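Local coordinates for xylose isomerase-like TIM barrel (Anabaena variabilis ATCC 29413, PDB 2QW5), which probably acts as a zinc-dependent sugar (or sugar phosphate) isomerase or epimerase, binding d-xylose beside a zinc ion in a TIM barrel, at residues A160-Q163 against P164-K168; R31-V34 against A35-K39; D149-Q152 against E153-V157; T68-R71 against H72-S76. All blocks are in the same frame, centred on the assembly; numbering follows the deposited sequence.

Contact 1 (A160-Q163 against P164-K168)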
# COMPACT_ATOMS: atom_id res chain seq x y z
N ALA A 160 17.80 1.27 23.13
CA ALA A 160 19.21 1.06 23.57
C ALA A 160 20.23 1.68 22.59
O ALA A 160 21.21 2.32 23.03
CB ALA A 160 19.51 -0.40 23.81
N ASN A 161 19.97 1.54 21.30
CA ASN A 161 20.82 2.15 20.25
C ASN A 161 20.82 3.67 20.33
O ASN A 161 21.85 4.29 20.12
CB ASN A 161 20.34 1.81 18.83
CG ASN A 161 20.46 0.34 18.48
OD1 ASN A 161 21.22 -0.40 19.10
ND2 ASN A 161 19.70 -0.09 17.45
N ALA A 162 19.65 4.25 20.60
CA ALA A 162 19.49 5.72 20.56
C ALA A 162 19.96 6.45 21.82
O ALA A 162 20.35 7.63 21.73
CB ALA A 162 18.03 6.08 20.22
N GLN A 163 19.95 5.79 22.99
CA GLN A 163 20.26 6.49 24.24
C GLN A 163 21.61 7.24 24.26
O GLN A 163 21.63 8.43 24.61
CB GLN A 163 20.11 5.55 25.44
CG GLN A 163 18.66 5.27 25.79
CD GLN A 163 18.48 4.10 26.76
OE1 GLN A 163 19.19 3.11 26.69
NE2 GLN A 163 17.47 4.21 27.64
N PRO A 164 22.72 6.57 23.88
CA PRO A 164 24.01 7.29 23.86
C PRO A 164 24.07 8.43 22.84
O PRO A 164 24.78 9.40 23.07
CB PRO A 164 25.04 6.20 23.52
CG PRO A 164 24.32 4.92 23.58
CD PRO A 164 22.87 5.16 23.50
N ILE A 165 23.32 8.32 21.73
CA ILE A 165 23.29 9.34 20.69
C ILE A 165 22.56 10.58 21.18
O ILE A 165 23.04 11.71 20.96
CB ILE A 165 22.69 8.81 19.38
CG1 ILE A 165 23.53 7.64 18.81
CG2 ILE A 165 22.54 9.96 18.33
CD1 ILE A 165 24.96 8.02 18.32
N LEU A 166 21.41 10.38 21.84
CA LEU A 166 20.65 11.48 22.43
C LEU A 166 21.43 12.16 23.57
O LEU A 166 21.33 13.39 23.73
CB LEU A 166 19.23 11.03 22.87
CG LEU A 166 18.12 11.04 21.80
CD1 LEU A 166 17.83 12.49 21.34
CD2 LEU A 166 18.45 10.22 20.61
N ASP A 167 22.22 11.39 24.32
CA ASP A 167 23.02 11.95 25.42
C ASP A 167 24.04 12.93 24.80
O ASP A 167 24.16 14.09 25.26
CB ASP A 167 23.72 10.80 26.21
CG ASP A 167 23.60 10.94 27.72
OD1 ASP A 167 23.43 12.07 28.24
OD2 ASP A 167 23.65 9.87 28.41
N LYS A 168 24.71 12.50 23.72
CA LYS A 168 25.70 13.34 23.01
C LYS A 168 25.05 14.60 22.41
O LYS A 168 25.58 15.73 22.49
CB LYS A 168 26.46 12.56 21.93
CG LYS A 168 27.51 11.57 22.46
CD LYS A 168 28.68 12.28 23.18
CE LYS A 168 29.74 11.30 23.70
NZ LYS A 168 29.23 10.49 24.83

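Contact 2 (R31-V34 against A35-K39)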
# COMPACT_ATOMS: atom_id res chain seq x y z
N ARG A 31 7.55 36.75 2.93
CA ARG A 31 6.51 37.77 3.08
C ARG A 31 5.22 37.21 3.63
O ARG A 31 4.55 37.88 4.43
CB ARG A 31 6.28 38.53 1.76
CG ARG A 31 7.42 39.52 1.49
CD ARG A 31 7.21 40.41 0.29
NE ARG A 31 7.79 39.86 -0.93
CZ ARG A 31 9.10 39.82 -1.23
NH1 ARG A 31 10.04 40.26 -0.37
NH2 ARG A 31 9.49 39.29 -2.40
N ILE A 32 4.88 36.00 3.19
CA ILE A 32 3.69 35.28 3.67
C ILE A 32 3.86 34.90 5.14
O ILE A 32 2.97 35.16 5.94
CB ILE A 32 3.37 34.04 2.80
CG1 ILE A 32 2.98 34.47 1.38
CG2 ILE A 32 2.22 33.27 3.39
CD1 ILE A 32 2.80 33.27 0.40
N VAL A 33 5.02 34.34 5.50
CA VAL A 33 5.35 34.01 6.90
C VAL A 33 5.18 35.24 7.83
O VAL A 33 4.52 35.15 8.89
CB VAL A 33 6.80 33.44 7.01
CG1 VAL A 33 7.19 33.21 8.47
CG2 VAL A 33 6.92 32.15 6.22
N VAL A 34 5.71 36.39 7.41
CA VAL A 34 5.64 37.62 8.21
C VAL A 34 4.21 38.13 8.35
O VAL A 34 3.81 38.50 9.44
CB VAL A 34 6.64 38.68 7.72
CG1 VAL A 34 6.40 40.05 8.40
CG2 VAL A 34 8.10 38.16 7.93
N ALA A 35 3.43 38.10 7.26
CA ALA A 35 2.02 38.53 7.29
C ALA A 35 1.17 37.65 8.21
O ALA A 35 0.30 38.16 8.90
CB ALA A 35 1.43 38.60 5.88
N HIS A 36 1.43 36.33 8.24
CA HIS A 36 0.73 35.42 9.17
C HIS A 36 1.07 35.76 10.61
O HIS A 36 0.18 35.89 11.45
CB HIS A 36 1.10 33.94 8.95
CG HIS A 36 0.54 33.32 7.70
ND1 HIS A 36 -0.68 33.67 7.17
CD2 HIS A 36 1.00 32.31 6.93
CE1 HIS A 36 -0.92 32.96 6.09
NE2 HIS A 36 0.08 32.11 5.93
N ILE A 37 2.37 35.91 10.88
CA ILE A 37 2.85 36.24 12.24
C ILE A 37 2.24 37.55 12.75
O ILE A 37 1.79 37.59 13.89
CB ILE A 37 4.39 36.34 12.31
CG1 ILE A 37 5.04 34.95 12.18
CG2 ILE A 37 4.85 36.98 13.65
CD1 ILE A 37 6.54 34.96 12.08
N LYS A 38 2.20 38.58 11.91
CA LYS A 38 1.62 39.87 12.32
C LYS A 38 0.13 39.79 12.63
O LYS A 38 -0.35 40.42 13.59
CB LYS A 38 1.92 40.97 11.29
CG LYS A 38 3.38 41.38 11.32
CD LYS A 38 3.71 42.53 10.40
CE LYS A 38 5.14 42.99 10.71
NZ LYS A 38 5.64 44.14 9.89
N LYS A 39 -0.60 39.00 11.84
CA LYS A 39 -2.03 38.79 12.06
C LYS A 39 -2.22 38.05 13.37
O LYS A 39 -3.04 38.42 14.20
CB LYS A 39 -2.64 37.98 10.91
CG LYS A 39 -4.21 37.91 10.93
CD LYS A 39 -4.89 39.26 10.62
CE LYS A 39 -6.34 39.16 10.03
NZ LYS A 39 -7.42 38.61 10.93

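Contact 3 (D149-Q152 against E153-V157)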
# COMPACT_ATOMS: atom_id res chain seq x y z
N ASP A 149 3.30 -7.10 21.12
CA ASP A 149 4.43 -7.63 21.88
C ASP A 149 5.71 -7.67 21.10
O ASP A 149 6.74 -7.25 21.62
CB ASP A 149 4.11 -9.01 22.47
CG ASP A 149 2.93 -8.96 23.43
OD1 ASP A 149 1.81 -8.62 22.98
OD2 ASP A 149 3.11 -9.26 24.62
N GLU A 150 5.62 -8.14 19.86
CA GLU A 150 6.78 -8.21 18.97
C GLU A 150 7.38 -6.80 18.72
O GLU A 150 8.58 -6.62 18.78
CB GLU A 150 6.38 -8.87 17.64
CG GLU A 150 7.57 -9.26 16.79
CD GLU A 150 7.20 -9.83 15.44
OE1 GLU A 150 6.01 -9.76 15.02
OE2 GLU A 150 8.15 -10.31 14.77
N LEU A 151 6.53 -5.82 18.47
CA LEU A 151 7.00 -4.45 18.31
C LEU A 151 7.71 -3.94 19.57
O LEU A 151 8.77 -3.31 19.47
CB LEU A 151 5.84 -3.47 17.95
CG LEU A 151 6.24 -2.02 17.82
CD1 LEU A 151 7.35 -1.84 16.76
CD2 LEU A 151 4.97 -1.19 17.47
N GLN A 152 7.15 -4.22 20.75
CA GLN A 152 7.75 -3.76 22.03
C GLN A 152 9.15 -4.39 22.26
O GLN A 152 10.04 -3.71 22.71
CB GLN A 152 6.79 -3.97 23.22
CG GLN A 152 5.53 -3.05 23.16
CD GLN A 152 5.86 -1.56 23.14
OE1 GLN A 152 6.81 -1.13 23.80
NE2 GLN A 152 5.09 -0.75 22.37
N GLU A 153 9.33 -5.65 21.88
CA GLU A 153 10.64 -6.31 21.97
C GLU A 153 11.65 -5.67 21.02
O GLU A 153 12.79 -5.41 21.42
CB GLU A 153 10.54 -7.83 21.72
CG GLU A 153 9.79 -8.58 22.79
CD GLU A 153 10.47 -8.43 24.18
OE1 GLU A 153 11.71 -8.63 24.31
OE2 GLU A 153 9.76 -8.08 25.13
N HIS A 154 11.19 -5.38 19.78
CA HIS A 154 11.97 -4.67 18.75
C HIS A 154 12.40 -3.28 19.23
O HIS A 154 13.56 -2.86 19.06
CB HIS A 154 11.11 -4.52 17.47
CG HIS A 154 11.73 -3.70 16.38
ND1 HIS A 154 12.39 -4.26 15.31
CD2 HIS A 154 11.76 -2.36 16.17
CE1 HIS A 154 12.83 -3.30 14.52
NE2 HIS A 154 12.47 -2.14 15.02
N LEU A 155 11.44 -2.55 19.82
CA LEU A 155 11.72 -1.20 20.32
C LEU A 155 12.75 -1.12 21.43
O LEU A 155 13.40 -0.08 21.56
CB LEU A 155 10.45 -0.45 20.70
CG LEU A 155 9.50 -0.02 19.59
CD1 LEU A 155 8.18 0.45 20.21
CD2 LEU A 155 10.11 1.04 18.65
N LYS A 156 12.91 -2.18 22.24
CA LYS A 156 13.95 -2.17 23.30
C LYS A 156 15.34 -2.01 22.71
O LYS A 156 16.16 -1.28 23.28
CB LYS A 156 13.92 -3.45 24.13
CG LYS A 156 12.67 -3.68 24.95
CD LYS A 156 12.74 -5.10 25.58
CE LYS A 156 11.50 -5.39 26.40
NZ LYS A 156 11.61 -6.71 27.08
N VAL A 157 15.57 -2.66 21.57
CA VAL A 157 16.87 -2.60 20.89
C VAL A 157 17.08 -1.19 20.29
O VAL A 157 18.16 -0.63 20.41
CB VAL A 157 17.04 -3.69 19.81
CG1 VAL A 157 18.43 -3.61 19.14
CG2 VAL A 157 16.78 -5.05 20.38

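Contact 4 (T68-R71 against H72-S76)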
# COMPACT_ATOMS: atom_id res chain seq x y z
N THR A 68 19.21 31.67 9.34
CA THR A 68 19.80 32.87 9.96
C THR A 68 19.22 34.08 9.22
O THR A 68 18.77 35.04 9.85
CB THR A 68 21.33 32.87 9.87
OG1 THR A 68 21.87 31.77 10.64
CG2 THR A 68 21.90 34.22 10.41
N ASN A 69 19.17 34.01 7.90
CA ASN A 69 18.59 35.10 7.09
C ASN A 69 17.10 35.28 7.34
O ASN A 69 16.60 36.41 7.26
CB ASN A 69 18.89 34.87 5.60
CG ASN A 69 20.39 34.95 5.26
OD1 ASN A 69 21.19 35.44 6.04
ND2 ASN A 69 20.75 34.46 4.10
N LEU A 70 16.37 34.19 7.62
CA LEU A 70 14.95 34.28 7.96
C LEU A 70 14.81 35.03 9.29
O LEU A 70 14.01 35.95 9.39
CB LEU A 70 14.26 32.89 8.00
CG LEU A 70 12.76 32.84 8.36
CD1 LEU A 70 11.90 33.67 7.38
CD2 LEU A 70 12.25 31.41 8.44
N ARG A 71 15.58 34.64 10.30
CA ARG A 71 15.57 35.37 11.61
C ARG A 71 15.83 36.87 11.41
O ARG A 71 15.12 37.72 11.97
CB ARG A 71 16.61 34.78 12.56
CG ARG A 71 16.68 35.36 13.99
CD ARG A 71 15.48 35.08 14.86
NE ARG A 71 14.48 36.14 14.90
CZ ARG A 71 13.42 36.16 15.71
NH1 ARG A 71 13.21 35.15 16.57
NH2 ARG A 71 12.58 37.18 15.69
N HIS A 72 16.84 37.19 10.60
CA HIS A 72 17.19 38.59 10.33
C HIS A 72 16.09 39.34 9.60
O HIS A 72 15.87 40.51 9.87
CB HIS A 72 18.52 38.74 9.61
CG HIS A 72 19.69 38.28 10.44
ND1 HIS A 72 20.90 37.93 9.88
CD2 HIS A 72 19.82 38.09 11.77
CE1 HIS A 72 21.74 37.57 10.84
NE2 HIS A 72 21.11 37.65 12.00
N TYR A 73 15.38 38.66 8.71
CA TYR A 73 14.27 39.27 7.98
C TYR A 73 13.07 39.53 8.92
O TYR A 73 12.41 40.58 8.83
CB TYR A 73 13.87 38.39 6.78
CG TYR A 73 12.73 38.97 5.99
CD1 TYR A 73 12.95 40.07 5.14
CD2 TYR A 73 11.44 38.47 6.11
CE1 TYR A 73 11.89 40.66 4.43
CE2 TYR A 73 10.38 39.03 5.39
CZ TYR A 73 10.62 40.12 4.55
OH TYR A 73 9.59 40.66 3.84
N LEU A 74 12.78 38.58 9.82
CA LEU A 74 11.74 38.79 10.82
C LEU A 74 12.10 40.01 11.69
O LEU A 74 11.25 40.86 11.94
CB LEU A 74 11.51 37.56 11.72
CG LEU A 74 11.10 36.17 11.17
CD1 LEU A 74 10.88 35.24 12.36
CD2 LEU A 74 9.92 36.14 10.24
N ASP A 75 13.38 40.11 12.08
CA ASP A 75 13.85 41.25 12.92
C ASP A 75 13.71 42.57 12.18
O ASP A 75 13.18 43.54 12.75
CB ASP A 75 15.31 41.06 13.34
CG ASP A 75 15.50 39.89 14.27
OD1 ASP A 75 14.51 39.40 14.85
OD2 ASP A 75 16.67 39.46 14.39
N SER A 76 14.09 42.59 10.91
CA SER A 76 13.97 43.81 10.09
C SER A 76 12.51 44.23 9.86
O SER A 76 12.24 45.41 9.61
CB SER A 76 14.73 43.66 8.77
OG SER A 76 14.06 42.80 7.88

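Contact 1 (A160-Q163 against P164-K168)
The carbonyl oxygen of A162 is gripped by two amides of the next turn. L166 N reaches A162 O at 2.9 Å, with an N-H...O angle of 169° and a C=O...N angle of 173°, so the bond is almost straight at both ends. I165 N also approaches A162 O, at 3.0 Å, but its angle of 121° makes that bond weak. D167 N then takes Q163 O at 3.0 Å.

P164 accounts for the interruption just before these bonds. Its nitrogen carries no hydrogen, and its CD lies 3.3 Å from A160 O, where an amide donor would normally sit. I165 N likewise makes no bond to N161 O, turning instead to A162 O, and the helix is kinked here. Q163 CB touches the proline ring; beyond it the chain is extended, and NE2 donates to F202 O.

This turn belongs to helix 148-176, which follows barrel strand 125-128 and precedes strand 179-182 in the eight-stranded parallel TIM barrel. The L166 side chain is about 11 Å from that of E183, a zinc ligand.

On the buried side, L166 CD2 lies 3.4 Å from A162 O and 4.2 Å from A162 CB, and both side chains pack on F202 of helix 196-203. I165 sends CG1 back to 4.0 Å from N161 O, while its side chain meets R104, Q105 and L108 of helix 101-120, and N161 ND2 bonds to S97 O and N99 OD1.

Contact 2 (R31-V34 against A35-K39)
I32 and H36 lie side by side, one turn apart on helix 27-42, the helix of the beta-alpha-beta unit that joins strands 11-14 and 47-51 of the TIM barrel. I32 CG2, anti to its own backbone N, comes to 3.5 Å from H36 NE2. The carbonyl oxygen I32 O sits 3.4 Å above one face of the imidazole, displaced toward the rim, and also receives H36 N at 160°.

The next pair, V33 and I37, lies side by side against strand 47-51, where F50 packs on V33 and F48 on I37. V33 CG1 approaches I37 CD1 at 4.1 Å, and I37 CG1 rests 3.3 Å from V33 O, the acceptor of the I37 N bond. V34 and K38 repeat the spacing: the lysine chain, extended beyond CG, runs alongside the valine.

Further out, the surroundings fix these groups. H36 ND1 is hydrogen-bonded to Y315 OH and its ring stacks with F18, which together restrain the imidazole's rotation. K38 NZ is hydrogen-bonded to E77 O, and on the way there K38 CE passes 3.9 Å from V34 CG1.

Contact 3 (D149-Q152 against E153-V157)
L151 and L155 supply the apolar part of this helical turn. The two side chains meet obliquely, with L151 CG 3.9 Å from L155 CD1 and L151 CD1 4.0 Å from L155 CG. The first leucine has CG anti to its backbone N (chi1 178°), the second beside it, and these opposed settings bring the branches together. Q152, bent at chi2, lays NE2 4.0 Å from L155 CD1.

Backbone bonds form the second group. L155 N to L151 O is the shortest, at 2.8 Å, and K156 N to Q152 O the longest, at 3.3 Å, with its N-H...O angle reduced to 139°.

Charged groups make the third. K156 NZ forms a salt bridge with E153 OE2 at 3.0 Å, approaching on the syn side, 24° out of the carboxylate plane. R298 of the second subunit also forms a salt bridge with E153 OE2, so two cations share that oxygen. The same subunit gives K299 N to D149 OD1 and T296 O to Q152 NE2, while T296 packs on L151.

Through backbone atoms and the R298 side chain alike, the second subunit thus covers one side of this turn near the start of helix 148-176, an outer helix of the TIM barrel.

Contact 4 (T68-R71 against H72-S76)
R71 meets D75 across one turn of the helix, and its side chain can be followed outward. CB lies 3.1 Å from H72 N, the following amide. CG, anti to the backbone N, is 4.1 Å from D75 OD2. Bends at chi2 and chi3 then turn the chain along the helix, where NE reaches D75 OD1 at 3.3 Å, CZ lies 3.5 Å from D75 OD1, and NH2 reaches the same oxygen at 3.1 Å. Both hydrogen bonds of this salt bridge are weak, at 127° and 131°; the planes are 25° apart, but OD1 meets the guanidinium obliquely, which fits the poor angles. L74 CD1 sits over one face of the guanidinium, 4.1 Å above it and toward the rim.

Helix 60-76 is the crossover helix between parallel barrel strands 47-51 and 83-87, and R71 is buried on it. Its NH1 donates to V82 O and L121 O, so NH1 is held by two main-chain oxygens while NE and NH2 serve D75.

L70 CD1 lies 4.3 Å from L74 CD2. At the exposed side, T68 and H72 run side by side: T68 O lies over one imidazole face, offset toward the rim, and T68 CG2 touches H72 CE1 at 3.4 Å.

Each contact joins neighbouring turns of one helix on the outside of the barrel, and each mixes buried with exposed residues. Contacts 1 and 3 share helix 148-176, their centres about 17 Å apart, but only contact 3 is touched by another subunit. Its polar ends accordingly serve the interface, whereas those of contact 1 bind loops and a helix of the same chain around a proline kink. Contacts 2 and 4 belong to neighbouring helices that pack directly: V34 CG2 lies 3.5 Å from Y73 CE2 and 3.6 Å from L74 CD2. Contact 2 is mainly apolar across its turn, while contact 4 adds a salt bridge from a buried arginine to a partly exposed aspartate.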